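Local coordinates for protein arginase (Thermus thermophilus, PDB 2EF4) that probably catalyses the manganese-dependent hydrolysis of L-arginine to L-ornithine and urea, a step of the urea cycle, at residues A[33-38]-A[283-288]; A[15-20]-A[93-98]; A[46-51]-A[70-75]. All coordinates share one frame; numbering follows the deposited sequence.

Interaction 1. Residues A[33-38]-A[283-288]; sequences EQLEDL and SLLGKR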
# COMPACT_ATOMS: atom_id res chain seq x y z
N GLU A 33 -19.81 -17.98 13.82
CA GLU A 33 -19.63 -17.67 15.22
C GLU A 33 -20.40 -16.43 15.62
O GLU A 33 -21.05 -16.43 16.65
CB GLU A 33 -18.14 -17.49 15.52
CG GLU A 33 -17.85 -16.80 16.84
CD GLU A 33 -16.36 -16.74 17.17
OE1 GLU A 33 -15.83 -17.77 17.64
OE2 GLU A 33 -15.72 -15.68 16.96
N GLN A 34 -20.34 -15.39 14.80
CA GLN A 34 -21.05 -14.16 15.11
C GLN A 34 -22.57 -14.30 15.05
O GLN A 34 -23.29 -13.57 15.73
CB GLN A 34 -20.58 -13.02 14.20
CG GLN A 34 -19.11 -12.66 14.40
CD GLN A 34 -18.68 -11.43 13.62
OE1 GLN A 34 -19.07 -10.30 13.95
NE2 GLN A 34 -17.87 -11.63 12.58
N LEU A 35 -23.05 -15.21 14.22
CA LEU A 35 -24.49 -15.44 14.14
C LEU A 35 -24.91 -16.12 15.44
O LEU A 35 -26.01 -15.88 15.95
CB LEU A 35 -24.85 -16.32 12.95
CG LEU A 35 -24.81 -15.65 11.58
CD1 LEU A 35 -25.02 -16.67 10.49
CD2 LEU A 35 -25.87 -14.56 11.53
N GLU A 36 -24.04 -16.97 15.98
CA GLU A 36 -24.34 -17.64 17.24
C GLU A 36 -24.31 -16.62 18.39
O GLU A 36 -25.17 -16.64 19.27
CB GLU A 36 -23.34 -18.76 17.51
CG GLU A 36 -23.37 -19.87 16.48
CD GLU A 36 -22.49 -21.04 16.86
OE1 GLU A 36 -21.34 -20.79 17.29
OE2 GLU A 36 -22.94 -22.19 16.71
N ASP A 37 -23.31 -15.74 18.36
CA ASP A 37 -23.17 -14.70 19.38
C ASP A 37 -24.44 -13.85 19.40
O ASP A 37 -24.79 -13.26 20.42
CB ASP A 37 -21.98 -13.78 19.08
CG ASP A 37 -20.63 -14.47 19.24
OD1 ASP A 37 -20.59 -15.61 19.76
OD2 ASP A 37 -19.61 -13.85 18.86
N LEU A 38 -25.11 -13.80 18.26
CA LEU A 38 -26.32 -13.02 18.09
C LEU A 38 -27.51 -13.74 18.73
O LEU A 38 -28.50 -13.10 19.10
CB LEU A 38 -26.57 -12.78 16.60
CG LEU A 38 -27.16 -11.44 16.16
CD1 LEU A 38 -26.41 -10.31 16.85
CD2 LEU A 38 -27.06 -11.30 14.64
N SER A 283 -26.45 -7.15 10.64
CA SER A 283 -27.45 -6.09 10.76
C SER A 283 -28.76 -6.56 10.17
O SER A 283 -29.83 -6.31 10.73
CB SER A 283 -27.01 -4.82 10.04
OG SER A 283 -25.91 -4.25 10.72
N LEU A 284 -28.69 -7.24 9.03
CA LEU A 284 -29.90 -7.72 8.40
C LEU A 284 -30.59 -8.70 9.35
O LEU A 284 -31.81 -8.84 9.34
CB LEU A 284 -29.58 -8.40 7.07
CG LEU A 284 -30.83 -8.80 6.28
CD1 LEU A 284 -31.59 -7.55 5.84
CD2 LEU A 284 -30.45 -9.65 5.08
N LEU A 285 -29.80 -9.35 10.19
CA LEU A 285 -30.37 -10.31 11.12
C LEU A 285 -30.66 -9.72 12.49
O LEU A 285 -30.90 -10.43 13.44
CB LEU A 285 -29.49 -11.54 11.23
CG LEU A 285 -30.02 -12.70 10.39
CD1 LEU A 285 -30.15 -12.28 9.00
CD2 LEU A 285 -29.08 -13.83 10.40
N GLY A 286 -30.63 -8.41 12.57
CA GLY A 286 -30.95 -7.75 13.82
C GLY A 286 -29.84 -7.32 14.75
O GLY A 286 -30.12 -6.95 15.88
N LYS A 287 -28.59 -7.34 14.31
CA LYS A 287 -27.55 -6.91 15.22
C LYS A 287 -27.57 -5.39 15.32
O LYS A 287 -27.60 -4.69 14.30
CB LYS A 287 -26.16 -7.37 14.76
CG LYS A 287 -25.06 -7.00 15.78
CD LYS A 287 -23.64 -7.42 15.38
CE LYS A 287 -22.65 -7.03 16.49
NZ LYS A 287 -21.23 -7.35 16.16
N ARG A 288 -27.58 -4.87 16.55
CA ARG A 288 -27.58 -3.43 16.79
C ARG A 288 -26.41 -3.11 17.70
O ARG A 288 -25.91 -3.98 18.42
CB ARG A 288 -28.88 -3.00 17.48
CG ARG A 288 -30.16 -3.51 16.82
CD ARG A 288 -31.30 -2.51 16.99
NE ARG A 288 -31.45 -1.66 15.81
CZ ARG A 288 -31.05 -0.39 15.73
NH1 ARG A 288 -31.24 0.29 14.61
NH2 ARG A 288 -30.48 0.20 16.78
O HOH W 1 -20.74 -9.92 16.00

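Interaction 2. Residues A[15-20]-A[93-98]; sequences NRRGVD and GGDHSL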
# COMPACT_ATOMS: atom_id res chain seq x y z
N ASN A 15 -13.71 -15.56 -18.24
CA ASN A 15 -12.41 -15.70 -17.62
C ASN A 15 -12.67 -15.80 -16.12
O ASN A 15 -13.75 -15.43 -15.66
CB ASN A 15 -11.52 -14.48 -17.91
CG ASN A 15 -11.97 -13.71 -19.15
OD1 ASN A 15 -12.55 -12.63 -19.05
ND2 ASN A 15 -11.69 -14.27 -20.33
N ARG A 16 -11.70 -16.30 -15.36
CA ARG A 16 -11.90 -16.38 -13.93
C ARG A 16 -11.73 -14.99 -13.33
O ARG A 16 -11.09 -14.13 -13.92
CB ARG A 16 -10.91 -17.34 -13.28
CG ARG A 16 -11.34 -18.80 -13.33
CD ARG A 16 -10.46 -19.67 -12.44
NE ARG A 16 -10.54 -19.28 -11.03
CZ ARG A 16 -9.68 -19.69 -10.10
NH1 ARG A 16 -8.68 -20.50 -10.43
NH2 ARG A 16 -9.82 -19.28 -8.85
N ARG A 17 -12.33 -14.78 -12.16
CA ARG A 17 -12.23 -13.51 -11.47
C ARG A 17 -11.74 -13.74 -10.05
O ARG A 17 -11.30 -12.81 -9.38
CB ARG A 17 -13.60 -12.80 -11.45
CG ARG A 17 -14.09 -12.33 -12.83
CD ARG A 17 -15.45 -11.62 -12.74
NE ARG A 17 -16.48 -12.51 -12.22
CZ ARG A 17 -17.58 -12.11 -11.60
NH1 ARG A 17 -17.82 -10.82 -11.41
NH2 ARG A 17 -18.45 -13.01 -11.13
N GLY A 18 -11.82 -14.99 -9.60
CA GLY A 18 -11.37 -15.34 -8.26
C GLY A 18 -12.45 -15.35 -7.19
O GLY A 18 -12.16 -15.56 -6.02
N VAL A 19 -13.71 -15.15 -7.59
CA VAL A 19 -14.78 -15.12 -6.61
C VAL A 19 -15.17 -16.47 -6.00
O VAL A 19 -15.95 -16.52 -5.05
CB VAL A 19 -16.04 -14.43 -7.19
CG1 VAL A 19 -15.67 -13.00 -7.62
CG2 VAL A 19 -16.61 -15.22 -8.35
N ASP A 20 -14.62 -17.56 -6.53
CA ASP A 20 -14.91 -18.89 -6.00
C ASP A 20 -14.36 -19.02 -4.59
O ASP A 20 -14.77 -19.89 -3.82
CB ASP A 20 -14.32 -19.98 -6.90
CG ASP A 20 -12.82 -19.81 -7.11
OD1 ASP A 20 -12.41 -18.72 -7.57
OD2 ASP A 20 -12.06 -20.77 -6.84
N GLY A 93 -21.16 -16.79 -1.56
CA GLY A 93 -20.69 -17.11 -2.88
C GLY A 93 -19.60 -16.31 -3.53
O GLY A 93 -18.83 -15.55 -2.93
N GLY A 94 -19.55 -16.61 -4.83
CA GLY A 94 -18.67 -16.00 -5.78
C GLY A 94 -19.72 -15.47 -6.74
O GLY A 94 -20.54 -14.65 -6.34
N ASP A 95 -19.73 -15.99 -7.97
CA ASP A 95 -20.66 -15.56 -9.02
C ASP A 95 -22.09 -15.29 -8.59
O ASP A 95 -22.71 -16.11 -7.94
CB ASP A 95 -20.72 -16.59 -10.14
CG ASP A 95 -19.46 -16.63 -10.95
OD1 ASP A 95 -18.72 -15.63 -10.89
OD2 ASP A 95 -19.23 -17.63 -11.66
N HIS A 96 -22.63 -14.14 -9.00
CA HIS A 96 -24.01 -13.80 -8.65
C HIS A 96 -25.00 -14.73 -9.35
O HIS A 96 -26.19 -14.70 -9.07
CB HIS A 96 -24.31 -12.34 -8.99
CG HIS A 96 -25.30 -11.71 -8.05
ND1 HIS A 96 -25.41 -10.35 -7.90
CD2 HIS A 96 -26.17 -12.26 -7.18
CE1 HIS A 96 -26.31 -10.09 -6.96
NE2 HIS A 96 -26.78 -11.23 -6.51
N SER A 97 -24.48 -15.55 -10.25
CA SER A 97 -25.30 -16.49 -10.99
C SER A 97 -26.02 -17.44 -10.05
O SER A 97 -27.09 -17.96 -10.36
CB SER A 97 -24.42 -17.32 -11.93
OG SER A 97 -23.74 -16.50 -12.85
N LEU A 98 -25.42 -17.67 -8.89
CA LEU A 98 -26.00 -18.58 -7.91
C LEU A 98 -27.40 -18.16 -7.46
O LEU A 98 -28.23 -19.00 -7.09
CB LEU A 98 -25.07 -18.71 -6.70
CG LEU A 98 -24.92 -17.51 -5.77
CD1 LEU A 98 -26.10 -17.49 -4.80
CD2 LEU A 98 -23.61 -17.60 -5.00
O HOH W 2 -16.69 -15.26 -12.72

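Interaction 3. Residues A[46-51]-A[70-75]; sequences GDVPVS and RAAALV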
# COMPACT_ATOMS: atom_id res chain seq x y z
N GLY A 46 -22.10 -26.67 4.39
CA GLY A 46 -20.97 -26.92 3.50
C GLY A 46 -21.10 -26.20 2.17
O GLY A 46 -21.75 -25.16 2.08
N ASP A 47 -20.49 -26.77 1.14
CA ASP A 47 -20.50 -26.18 -0.19
C ASP A 47 -21.20 -27.01 -1.25
O ASP A 47 -21.25 -28.24 -1.18
CB ASP A 47 -19.08 -25.90 -0.68
CG ASP A 47 -18.43 -24.70 0.01
OD1 ASP A 47 -19.13 -23.95 0.73
OD2 ASP A 47 -17.21 -24.50 -0.18
N VAL A 48 -21.75 -26.32 -2.25
CA VAL A 48 -22.40 -26.96 -3.37
C VAL A 48 -21.28 -27.32 -4.35
O VAL A 48 -20.41 -26.49 -4.65
CB VAL A 48 -23.39 -26.00 -4.07
CG1 VAL A 48 -23.72 -26.52 -5.46
CG2 VAL A 48 -24.66 -25.87 -3.25
N PRO A 49 -21.28 -28.58 -4.83
CA PRO A 49 -20.24 -28.99 -5.78
C PRO A 49 -20.28 -28.09 -7.01
O PRO A 49 -21.34 -27.90 -7.60
CB PRO A 49 -20.62 -30.43 -6.12
CG PRO A 49 -21.28 -30.90 -4.86
CD PRO A 49 -22.14 -29.72 -4.46
N VAL A 50 -19.15 -27.53 -7.39
CA VAL A 50 -19.13 -26.67 -8.57
C VAL A 50 -17.96 -27.03 -9.47
O VAL A 50 -16.83 -27.20 -8.99
CB VAL A 50 -19.00 -25.16 -8.22
CG1 VAL A 50 -19.20 -24.33 -9.48
CG2 VAL A 50 -19.98 -24.77 -7.14
N SER A 51 -18.22 -27.13 -10.77
CA SER A 51 -17.18 -27.44 -11.75
C SER A 51 -16.26 -26.18 -11.82
O SER A 51 -16.68 -25.10 -11.62
CB SER A 51 -17.82 -27.64 -13.09
N ARG A 70 -25.77 -23.74 -14.58
CA ARG A 70 -27.14 -24.21 -14.43
C ARG A 70 -27.20 -25.40 -13.48
O ARG A 70 -28.10 -25.50 -12.63
CB ARG A 70 -27.69 -24.62 -15.80
CG ARG A 70 -29.06 -25.30 -15.78
CD ARG A 70 -29.56 -25.60 -17.21
NE ARG A 70 -30.79 -26.39 -17.22
CZ ARG A 70 -30.89 -27.64 -16.75
NH1 ARG A 70 -29.81 -28.23 -16.24
NH2 ARG A 70 -32.06 -28.27 -16.76
N ALA A 71 -26.23 -26.31 -13.63
CA ALA A 71 -26.16 -27.53 -12.83
C ALA A 71 -25.91 -27.25 -11.36
O ALA A 71 -26.50 -27.87 -10.49
CB ALA A 71 -25.07 -28.43 -13.39
N ALA A 72 -25.01 -26.31 -11.08
CA ALA A 72 -24.69 -25.95 -9.70
C ALA A 72 -25.86 -25.21 -9.05
O ALA A 72 -26.20 -25.45 -7.88
CB ALA A 72 -23.43 -25.08 -9.67
N ALA A 73 -26.48 -24.30 -9.80
CA ALA A 73 -27.61 -23.51 -9.30
C ALA A 73 -28.80 -24.42 -9.01
O ALA A 73 -29.59 -24.16 -8.10
CB ALA A 73 -27.99 -22.42 -10.32
N LEU A 74 -28.92 -25.49 -9.79
CA LEU A 74 -29.99 -26.45 -9.62
C LEU A 74 -29.79 -27.21 -8.32
O LEU A 74 -30.74 -27.40 -7.55
CB LEU A 74 -30.00 -27.42 -10.81
CG LEU A 74 -30.95 -28.62 -10.72
CD1 LEU A 74 -32.35 -28.17 -10.37
CD2 LEU A 74 -30.95 -29.36 -12.05
N VAL A 75 -28.57 -27.67 -8.06
CA VAL A 75 -28.27 -28.39 -6.82
C VAL A 75 -28.57 -27.45 -5.65
O VAL A 75 -29.14 -27.87 -4.64
CB VAL A 75 -26.79 -28.83 -6.74
CG1 VAL A 75 -26.50 -29.43 -5.36
CG2 VAL A 75 -26.48 -29.86 -7.83

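Interaction 1. Residues A[33-38]-A[283-288]
Lys287 sets CG opposite its backbone N (chi1 -176°) and stays extended to NZ, which carries the chain past Leu38 toward Gln34. Leu35 turns CG away from its carbonyl carbon (chi1 -76°), and this brings CD2 to Leu285. The contact joins the C-terminal part of helix 31-38 to the Schellman motif that ends helix 272-284. Gly286, at positive phi, is the C-prime residue of that motif. Lys287 N bonds back to Leu282 O, and Gly286 N to Ser283 O. Leu285, the first residue to leave helical geometry, points toward helix 31-38, and its O accepts a bond from Tyr40 OH. Leu35 CD2 meets Leu285 CD2 at 3.5 Å, closer than usual for two methyls. Leu38 packs next to them with both methyls. Its CD1 lies 3.6 Å from Lys287 CB, and its CD2 lies 4.2 Å from Leu285 CB. With an alanine in place of Leu38, both methyls are gone, and the stem of Lys287 and Leu285 CB would probably be left without their shared neighbour. The polar ends meet through water. One water molecule accepts from Lys287 NZ at 2.6 Å and donates to Gln34 OE1 at 2.7 Å.

Interaction 2. Residues A[15-20]-A[93-98]
Val19 packs over the backbone of Gly94 and Asp95. Its CB lies 3.4 Å from Gly94 CA, tighter than usual for two carbons. Its CG2 sits between the backbone N and carbonyl carbon of its own residue, and it reaches to 3.2 Å from Asp95 N. The same methyl touches the carboxylate, with CG2 3.3 Å from Asp95 OD1. The two side chains cross at about a right angle. Gly94 has no side chain, and a CB here would collide with Val19 O and crowd Asp20 N.

Beside this packing Arg17 makes a salt bridge to the buried Asp95. Arg17 bends at chi3 (-61°) and brings its guanidinium edge to the acid. Arg17 NH2 donates to Asp95 OD1 over 2.6 Å at an N-H...O angle of 148°. The oxygen lies in the guanidinium plane. Arg17 meets it on the anti side, 26° out of the carboxylate plane. A water adds a second link: it accepts from Arg17 NE at 2.8 Å and donates to Asp95 OD1 at 2.8 Å. OD1 is thus gripped twice, while OD2 accepts from Leu12 N. This should fix the rotation of the carboxylate.

Residues 93-97 form the GGDHS signature of arginases, and His96 is a manganese ligand. Arg17 NH1 forms a salt bridge with Glu262, which also accepts from His96 N. The Arg17 side chain is about 6 Å from that of Asp219, another ligand, consistent with a second-shell role for the Arg17-Asp95 pair. The two loops follow the parallel strands 2-8 and 87-93, neighbours in the central sheet, and they lead into helices 22-28 and 99-106.

Interaction 3. Residues A[46-51]-A[70-75]
Val48 and Val75 meet side by side, with their side chains sliding past each other in opposite directions. Both point their CB across the contact. Each places CG1 opposite its own backbone N (chi1 162° in Val48, 173° in Val75). The two CG1 methyls come to 4.0 Å. Val48 CG1 also rests on the helix backbone, 3.6 Å from Ala72 O, so this one methyl spans about one turn of the helix, from Ala72 to Val75. Ala72 points CB toward 46-51. That CB lies 4.1 Å from Pro49 O and 4.3 Å from Val50 CG2. Its small size is consistent with the close approach of the two backbones, 5.7 Å between Val50 CA and Ala72 CA. No hydrogen bond crosses between 46-51 and 70-75.

These groups join the end of strand 41-47 and the loop after it to helix 66-81. The helix belongs to the beta-alpha-beta crossover that leads from strand 41-47 to strand 87-93, with strand 2-8 between them in the parallel sheet. Val48 also touches Val6 of that middle strand and Leu76 of the helix, while Val50 reaches Val8.

The CB bond of Val50 runs alongside the helix, yet CG2 still reaches Ala72 CB. At the outer margin the proline ring of Pro49 presents CD to Val75 CG1 at 4.5 Å.

In the fold
All three contacts belong to one alpha/beta fold built on a parallel sheet. Interactions 2 and 3 are neighbours, with centres about 12 Å apart and nearest atoms about 5 Å apart. Both involve loops that follow strands 2-8, 87-93 and 41-47, adjacent in the sheet, and interaction 3 adds helix 66-81. Interaction 1 is remote, its centre about 26 and 27 Å from theirs. It ties helix 31-38, which precedes strand 41-47, to the last helix of the chain. Along the sequence both segments of interaction 3 fall between those of interaction 2, while interactions 1 and 2 alternate. Interaction 2 includes a manganese ligand, His96; the other two are packing away from the metal site.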